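Local atomic coordinates of GNA33 (Neisseria gonorrhoeae FA 1090, PDB entry 2G5D), a protein that probably cleaves the beta-1,4 linkage between N-acetylmuramic acid and N-acetylglucosamine in peptidoglycan as a lytic transglycosylase, leaving a 1,6-anhydro bond. Residues A[53-66]-A[85-99]. Numbering follows the deposited sequence.
Unlike the reference sequence in segment 85-99: Ile90 (reference Val).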
loop_
_atom_site.group_PDB
_atom_site.type_symbol
_atom_site.label_atom_id
_atom_site.label_comp_id
_atom_site.label_asym_id
_atom_site.label_seq_id
_atom_site.Cartn_x
_atom_site.Cartn_y
_atom_site.Cartn_z
ATOM N N TRP A 53 -14.769 12.887 -17.576
ATOM C CA TRP A 53 -14.160 14.032 -16.921
ATOM C C TRP A 53 -15.207 14.993 -16.344
ATOM O O TRP A 53 -15.134 15.360 -15.176
ATOM C CB TRP A 53 -13.296 14.812 -17.909
ATOM C CG TRP A 53 -12.735 16.031 -17.272
ATOM C CD1 TRP A 53 -13.200 17.319 -17.373
ATOM C CD2 TRP A 53 -11.615 16.073 -16.378
ATOM N NE1 TRP A 53 -12.412 18.162 -16.595
ATOM C CE2 TRP A 53 -11.439 17.418 -15.983
ATOM C CE3 TRP A 53 -10.720 15.102 -15.898
ATOM C CZ2 TRP A 53 -10.412 17.812 -15.111
ATOM C CZ3 TRP A 53 -9.706 15.489 -15.024
ATOM C CH2 TRP A 53 -9.558 16.833 -14.651
ATOM N N ALA A 54 -16.149 15.413 -17.180
ATOM C CA ALA A 54 -17.221 16.360 -16.801
ATOM C C ALA A 54 -17.997 15.948 -15.558
ATOM O O ALA A 54 -18.296 16.805 -14.701
ATOM C CB ALA A 54 -18.196 16.545 -17.981
ATOM N N ALA A 55 -18.310 14.646 -15.467
ATOM C CA ALA A 55 -19.157 14.071 -14.416
ATOM C C ALA A 55 -18.438 13.581 -13.129
ATOM O O ALA A 55 -19.063 12.994 -12.237
ATOM C CB ALA A 55 -20.046 12.964 -15.007
ATOM N N GLN A 56 -17.143 13.849 -13.019
ATOM C CA GLN A 56 -16.395 13.504 -11.806
ATOM C C GLN A 56 -16.901 14.161 -10.519
ATOM O O GLN A 56 -17.319 15.307 -10.512
ATOM C CB GLN A 56 -14.916 13.843 -11.946
ATOM C CG GLN A 56 -14.136 12.973 -12.934
ATOM C CD GLN A 56 -14.294 11.509 -12.625
ATOM O OE1 GLN A 56 -13.816 11.034 -11.591
ATOM N NE2 GLN A 56 -15.000 10.785 -13.498
ATOM N N ASP A 57 -16.794 13.418 -9.426
ATOM C CA ASP A 57 -16.940 13.991 -8.093
ATOM C C ASP A 57 -15.578 14.611 -7.738
ATOM O O ASP A 57 -14.761 14.033 -6.986
ATOM C CB ASP A 57 -17.402 12.926 -7.097
ATOM C CG ASP A 57 -17.873 13.513 -5.792
ATOM O OD1 ASP A 57 -17.542 14.682 -5.479
ATOM O OD2 ASP A 57 -18.584 12.804 -5.081
ATOM N N PHE A 58 -15.333 15.792 -8.308
ATOM C CA PHE A 58 -14.110 16.543 -8.078
ATOM C C PHE A 58 -13.968 17.050 -6.635
ATOM O O PHE A 58 -12.858 17.401 -6.203
ATOM C CB PHE A 58 -13.996 17.734 -9.051
ATOM C CG PHE A 58 -13.735 17.356 -10.474
ATOM C CD1 PHE A 58 -14.751 17.472 -11.423
ATOM C CD2 PHE A 58 -12.487 16.903 -10.887
ATOM C CE1 PHE A 58 -14.532 17.135 -12.772
ATOM C CE2 PHE A 58 -12.261 16.543 -12.254
ATOM C CZ PHE A 58 -13.269 16.673 -13.185
ATOM N N ALA A 59 -15.070 17.124 -5.877
ATOM C CA ALA A 59 -14.951 17.464 -4.443
ATOM C C ALA A 59 -14.148 16.374 -3.734
ATOM O O ALA A 59 -13.237 16.660 -2.930
ATOM C CB ALA A 59 -16.354 17.605 -3.795
ATOM N N LYS A 60 -14.480 15.123 -4.053
ATOM C CA LYS A 60 -13.811 13.978 -3.467
ATOM C C LYS A 60 -12.337 13.896 -3.909
ATOM O O LYS A 60 -11.472 13.635 -3.065
ATOM C CB LYS A 60 -14.599 12.676 -3.708
ATOM C CG LYS A 60 -15.730 12.514 -2.713
ATOM C CD LYS A 60 -16.580 11.265 -2.930
ATOM C CE LYS A 60 -17.888 11.328 -2.126
ATOM N NZ LYS A 60 -18.638 12.647 -2.312
ATOM N N SER A 61 -12.038 14.172 -5.193
ATOM C CA SER A 61 -10.642 14.186 -5.659
ATOM C C SER A 61 -9.871 15.284 -4.958
ATOM O O SER A 61 -8.699 15.098 -4.614
ATOM C CB SER A 61 -10.531 14.418 -7.189
ATOM O OG SER A 61 -11.357 13.518 -7.898
ATOM N N LEU A 62 -10.525 16.430 -4.742
ATOM C CA LEU A 62 -9.875 17.547 -4.006
ATOM C C LEU A 62 -9.576 17.188 -2.554
ATOM O O LEU A 62 -8.479 17.468 -2.081
ATOM C CB LEU A 62 -10.632 18.880 -4.131
ATOM C CG LEU A 62 -10.017 20.120 -3.431
ATOM C CD1 LEU A 62 -8.631 20.463 -3.981
ATOM C CD2 LEU A 62 -10.920 21.317 -3.538
ATOM N N GLN A 63 -10.534 16.574 -1.848
ATOM C CA GLN A 63 -10.259 16.015 -0.512
ATOM C C GLN A 63 -9.012 15.122 -0.532
ATOM O O GLN A 63 -8.109 15.266 0.296
ATOM C CB GLN A 63 -11.450 15.202 -0.001
ATOM C CG GLN A 63 -12.611 16.053 0.492
ATOM C CD GLN A 63 -13.806 15.215 0.829
ATOM O OE1 GLN A 63 -14.410 14.591 -0.053
ATOM N NE2 GLN A 63 -14.160 15.182 2.080
ATOM N N SER A 64 -8.961 14.201 -1.486
ATOM C CA SER A 64 -7.865 13.246 -1.567
ATOM C C SER A 64 -6.532 13.977 -1.826
ATOM O O SER A 64 -5.529 13.711 -1.146
ATOM C CB SER A 64 -8.193 12.217 -2.649
ATOM O OG SER A 64 -7.273 11.150 -2.679
ATOM N N PHE A 65 -6.520 14.926 -2.767
ATOM C CA PHE A 65 -5.294 15.732 -3.047
ATOM C C PHE A 65 -4.782 16.515 -1.830
ATOM O O PHE A 65 -3.575 16.562 -1.579
ATOM C CB PHE A 65 -5.478 16.675 -4.260
ATOM C CG PHE A 65 -4.191 17.360 -4.697
ATOM C CD1 PHE A 65 -3.123 16.627 -5.212
ATOM C CD2 PHE A 65 -4.049 18.740 -4.571
ATOM C CE1 PHE A 65 -1.929 17.262 -5.597
ATOM C CE2 PHE A 65 -2.860 19.398 -4.959
ATOM C CZ PHE A 65 -1.803 18.661 -5.479
ATOM N N ARG A 66 -5.705 17.153 -1.105
ATOM C CA ARG A 66 -5.421 17.908 0.132
ATOM C C ARG A 66 -4.756 17.059 1.207
ATOM O O ARG A 66 -3.841 17.531 1.887
ATOM C CB ARG A 66 -6.711 18.538 0.724
ATOM C CG ARG A 66 -7.216 19.870 0.094
ATOM C CD ARG A 66 -8.200 20.521 1.086
ATOM N NE ARG A 66 -8.932 21.659 0.528
ATOM C CZ ARG A 66 -9.786 22.420 1.220
ATOM N NH1 ARG A 66 -10.011 22.177 2.505
ATOM N NH2 ARG A 66 -10.417 23.425 0.624
ATOM N N ALA A 85 -4.958 24.352 -3.442
ATOM C CA ALA A 85 -5.889 23.291 -3.064
ATOM C C ALA A 85 -6.623 23.644 -1.765
ATOM O O ALA A 85 -7.786 23.317 -1.625
ATOM C CB ALA A 85 -5.171 21.927 -2.931
ATOM N N PHE A 86 -5.948 24.330 -0.839
ATOM C CA PHE A 86 -6.555 24.692 0.446
ATOM C C PHE A 86 -7.378 25.983 0.400
ATOM O O PHE A 86 -8.178 26.244 1.287
ATOM C CB PHE A 86 -5.506 24.692 1.578
ATOM C CG PHE A 86 -5.264 23.325 2.155
ATOM C CD1 PHE A 86 -4.414 22.418 1.513
ATOM C CD2 PHE A 86 -5.935 22.923 3.309
ATOM C CE1 PHE A 86 -4.207 21.121 2.033
ATOM C CE2 PHE A 86 -5.746 21.618 3.846
ATOM C CZ PHE A 86 -4.874 20.720 3.206
ATOM N N GLN A 87 -7.196 26.762 -0.662
ATOM C CA GLN A 87 -8.028 27.928 -0.932
ATOM C C GLN A 87 -9.168 27.629 -1.934
ATOM O O GLN A 87 -9.876 28.529 -2.357
ATOM C CB GLN A 87 -7.140 29.097 -1.392
ATOM C CG GLN A 87 -6.255 29.642 -0.254
ATOM C CD GLN A 87 -5.174 30.617 -0.714
ATOM O OE1 GLN A 87 -4.496 31.234 0.123
ATOM N NE2 GLN A 87 -4.994 30.754 -2.039
ATOM N N THR A 88 -9.332 26.350 -2.288
ATOM C CA THR A 88 -10.393 25.874 -3.157
ATOM C C THR A 88 -11.537 25.196 -2.354
ATOM O O THR A 88 -11.276 24.273 -1.590
ATOM C CB THR A 88 -9.807 24.872 -4.164
ATOM O OG1 THR A 88 -8.685 25.475 -4.826
ATOM C CG2 THR A 88 -10.860 24.426 -5.181
ATOM N N PRO A 89 -12.808 25.662 -2.517
ATOM C CA PRO A 89 -13.910 25.025 -1.787
ATOM C C PRO A 89 -14.057 23.531 -2.087
ATOM O O PRO A 89 -13.815 23.094 -3.220
ATOM C CB PRO A 89 -15.163 25.781 -2.298
ATOM C CG PRO A 89 -14.646 27.069 -2.776
ATOM C CD PRO A 89 -13.290 26.765 -3.367
ATOM N N ILE A 90 -14.464 22.753 -1.081
ATOM C CA ILE A 90 -14.735 21.333 -1.303
ATOM C C ILE A 90 -16.092 21.175 -1.981
ATOM O O ILE A 90 -17.099 20.863 -1.320
ATOM C CB ILE A 90 -14.654 20.475 0.009
ATOM C CG1 ILE A 90 -13.321 20.726 0.726
ATOM C CG2 ILE A 90 -14.798 18.984 -0.318
ATOM C CD1 ILE A 90 -12.126 20.011 0.114
ATOM N N HIS A 91 -16.078 21.394 -3.304
ATOM C CA HIS A 91 -17.246 21.318 -4.194
ATOM C C HIS A 91 -16.735 21.035 -5.584
ATOM O O HIS A 91 -15.756 21.637 -6.015
ATOM C CB HIS A 91 -18.034 22.629 -4.235
ATOM C CG HIS A 91 -19.402 22.494 -4.847
ATOM N ND1 HIS A 91 -19.605 22.350 -6.204
ATOM C CD2 HIS A 91 -20.634 22.480 -4.279
ATOM C CE1 HIS A 91 -20.894 22.230 -6.444
ATOM N NE2 HIS A 91 -21.546 22.315 -5.294
ATOM N N SER A 92 -17.417 20.128 -6.286
ATOM C CA SER A 92 -17.035 19.691 -7.621
ATOM C C SER A 92 -16.954 20.768 -8.687
ATOM O O SER A 92 -16.206 20.603 -9.649
ATOM C CB SER A 92 -17.981 18.604 -8.084
ATOM O OG SER A 92 -17.871 17.503 -7.220
ATOM N N PHE A 93 -17.721 21.850 -8.541
ATOM C CA PHE A 93 -17.688 22.934 -9.524
ATOM C C PHE A 93 -16.340 23.646 -9.493
ATOM O O PHE A 93 -15.642 23.729 -10.511
ATOM C CB PHE A 93 -18.842 23.928 -9.319
ATOM C CG PHE A 93 -18.857 25.049 -10.327
ATOM C CD1 PHE A 93 -19.283 24.814 -11.638
ATOM C CD2 PHE A 93 -18.425 26.325 -9.978
ATOM C CE1 PHE A 93 -19.303 25.840 -12.589
ATOM C CE2 PHE A 93 -18.435 27.359 -10.924
ATOM C CZ PHE A 93 -18.885 27.114 -12.225
ATOM N N GLN A 94 -15.989 24.143 -8.309
ATOM C CA GLN A 94 -14.713 24.824 -8.048
ATOM C C GLN A 94 -13.482 23.914 -8.162
ATOM O O GLN A 94 -12.425 24.322 -8.695
ATOM C CB GLN A 94 -14.770 25.429 -6.650
ATOM C CG GLN A 94 -15.618 26.711 -6.557
ATOM C CD GLN A 94 -17.123 26.514 -6.288
ATOM O OE1 GLN A 94 -17.864 27.504 -6.204
ATOM N NE2 GLN A 94 -17.572 25.273 -6.135
ATOM N N ALA A 95 -13.629 22.688 -7.659
ATOM C CA ALA A 95 -12.584 21.678 -7.678
ATOM C C ALA A 95 -12.253 21.225 -9.101
ATOM O O ALA A 95 -11.103 20.996 -9.414
ATOM C CB ALA A 95 -12.988 20.497 -6.811
ATOM N N LYS A 96 -13.260 21.087 -9.960
ATOM C CA LYS A 96 -13.000 20.851 -11.390
ATOM C C LYS A 96 -12.131 21.957 -12.005
ATOM O O LYS A 96 -11.155 21.674 -12.721
ATOM C CB LYS A 96 -14.297 20.775 -12.177
ATOM C CG LYS A 96 -14.090 20.492 -13.668
ATOM C CD LYS A 96 -15.404 20.199 -14.324
ATOM C CE LYS A 96 -15.490 20.834 -15.671
ATOM N NZ LYS A 96 -16.901 21.136 -15.994
ATOM N N ARG A 97 -12.515 23.205 -11.745
ATOM C CA ARG A 97 -11.783 24.356 -12.287
ATOM C C ARG A 97 -10.354 24.464 -11.819
ATOM O O ARG A 97 -9.498 24.843 -12.603
ATOM C CB ARG A 97 -12.558 25.650 -12.087
ATOM C CG ARG A 97 -13.612 25.728 -13.114
ATOM C CD ARG A 97 -14.965 26.109 -12.556
ATOM N NE ARG A 97 -15.179 27.545 -12.616
ATOM C CZ ARG A 97 -15.751 28.170 -13.640
ATOM N NH1 ARG A 97 -15.922 29.488 -13.592
ATOM N NH2 ARG A 97 -16.165 27.476 -14.700
ATOM N N PHE A 98 -10.121 24.106 -10.551
ATOM C CA PHE A 98 -8.787 23.917 -9.965
ATOM C C PHE A 98 -7.912 22.889 -10.732
ATOM O O PHE A 98 -6.745 23.163 -11.017
ATOM C CB PHE A 98 -8.935 23.501 -8.498
ATOM C CG PHE A 98 -7.650 23.062 -7.838
ATOM C CD1 PHE A 98 -6.636 23.987 -7.562
ATOM C CD2 PHE A 98 -7.464 21.728 -7.464
ATOM C CE1 PHE A 98 -5.456 23.581 -6.961
ATOM C CE2 PHE A 98 -6.286 21.315 -6.847
ATOM C CZ PHE A 98 -5.289 22.235 -6.596
ATOM N N PHE A 99 -8.477 21.720 -11.043
ATOM C CA PHE A 99 -7.718 20.676 -11.733
ATOM C C PHE A 99 -7.495 21.065 -13.204
ATOM O O PHE A 99 -6.490 20.707 -13.786
ATOM C CB PHE A 99 -8.361 19.263 -11.587
ATOM C CG PHE A 99 -8.292 18.691 -10.185
ATOM C CD1 PHE A 99 -9.454 18.494 -9.424
ATOM C CD2 PHE A 99 -7.047 18.377 -9.596
ATOM C CE1 PHE A 99 -9.386 17.969 -8.094
ATOM C CE2 PHE A 99 -6.975 17.864 -8.275
ATOM C CZ PHE A 99 -8.141 17.651 -7.534
HETATM O O HOH W 1 -18.831 19.468 -15.621
#
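Arg66 NE donates to Ala85 O over 2.9 Å, reaching it from above the carbonyl plane, and NH2 of the same guanidinium approaches Thr88 O so closely, at 2.5 Å, that the exact length is doubtful. The carbonyls of Ala85 and of Thr88, in the loop that leads to helix 92-99, lie along one edge of the arginine. Its faces are filled as well: Ile90 CD1 sits over the centre of one, 3.5 Å from Arg66 CZ, and the backbone of Phe86 lies against the other. With the chain extended from CG to NE, Arg66 CD passes squarely above the Phe86 ring, 3.8 Å from its centroid and only 9° off the normal, a CH-pi contact.

At the other end, Ser92 OG accepts from Ala59 N at 3.1 Å, joining the first turns of two helices. Segments 58-66 and 92-99 cross at 61° with their axes 7.9 Å apart, and knobs-into-holes packing fills the crossing. Phe58 enters among Ser92, Ala95, Lys96 and Phe99; one face of its ring receives Lys96 CB in a CH-pi contact, while Gln56 CB lies over the opposite face. Leu62 has CG anti to its backbone N (chi1 -178°), and from there its methyls part, CD1 to Ala85 and Phe98, CD2 to Thr88 CG2, 3.5 Å away. In return Phe99 wedges among Phe58, Ser61, Leu62 and Phe65, and also touches Leu369 of strand 365-375, part of the 3D domain, of the double-psi beta-barrel clan; Ser61 and Phe65 meet Met371 of this strand, and Ser61 OG is bonded to Leu369 O. Beyond Phe58, Lys96 runs on past Trp53, whose NE1 bonds to Glu100, and a water links Lys96 NZ to Ala54 O.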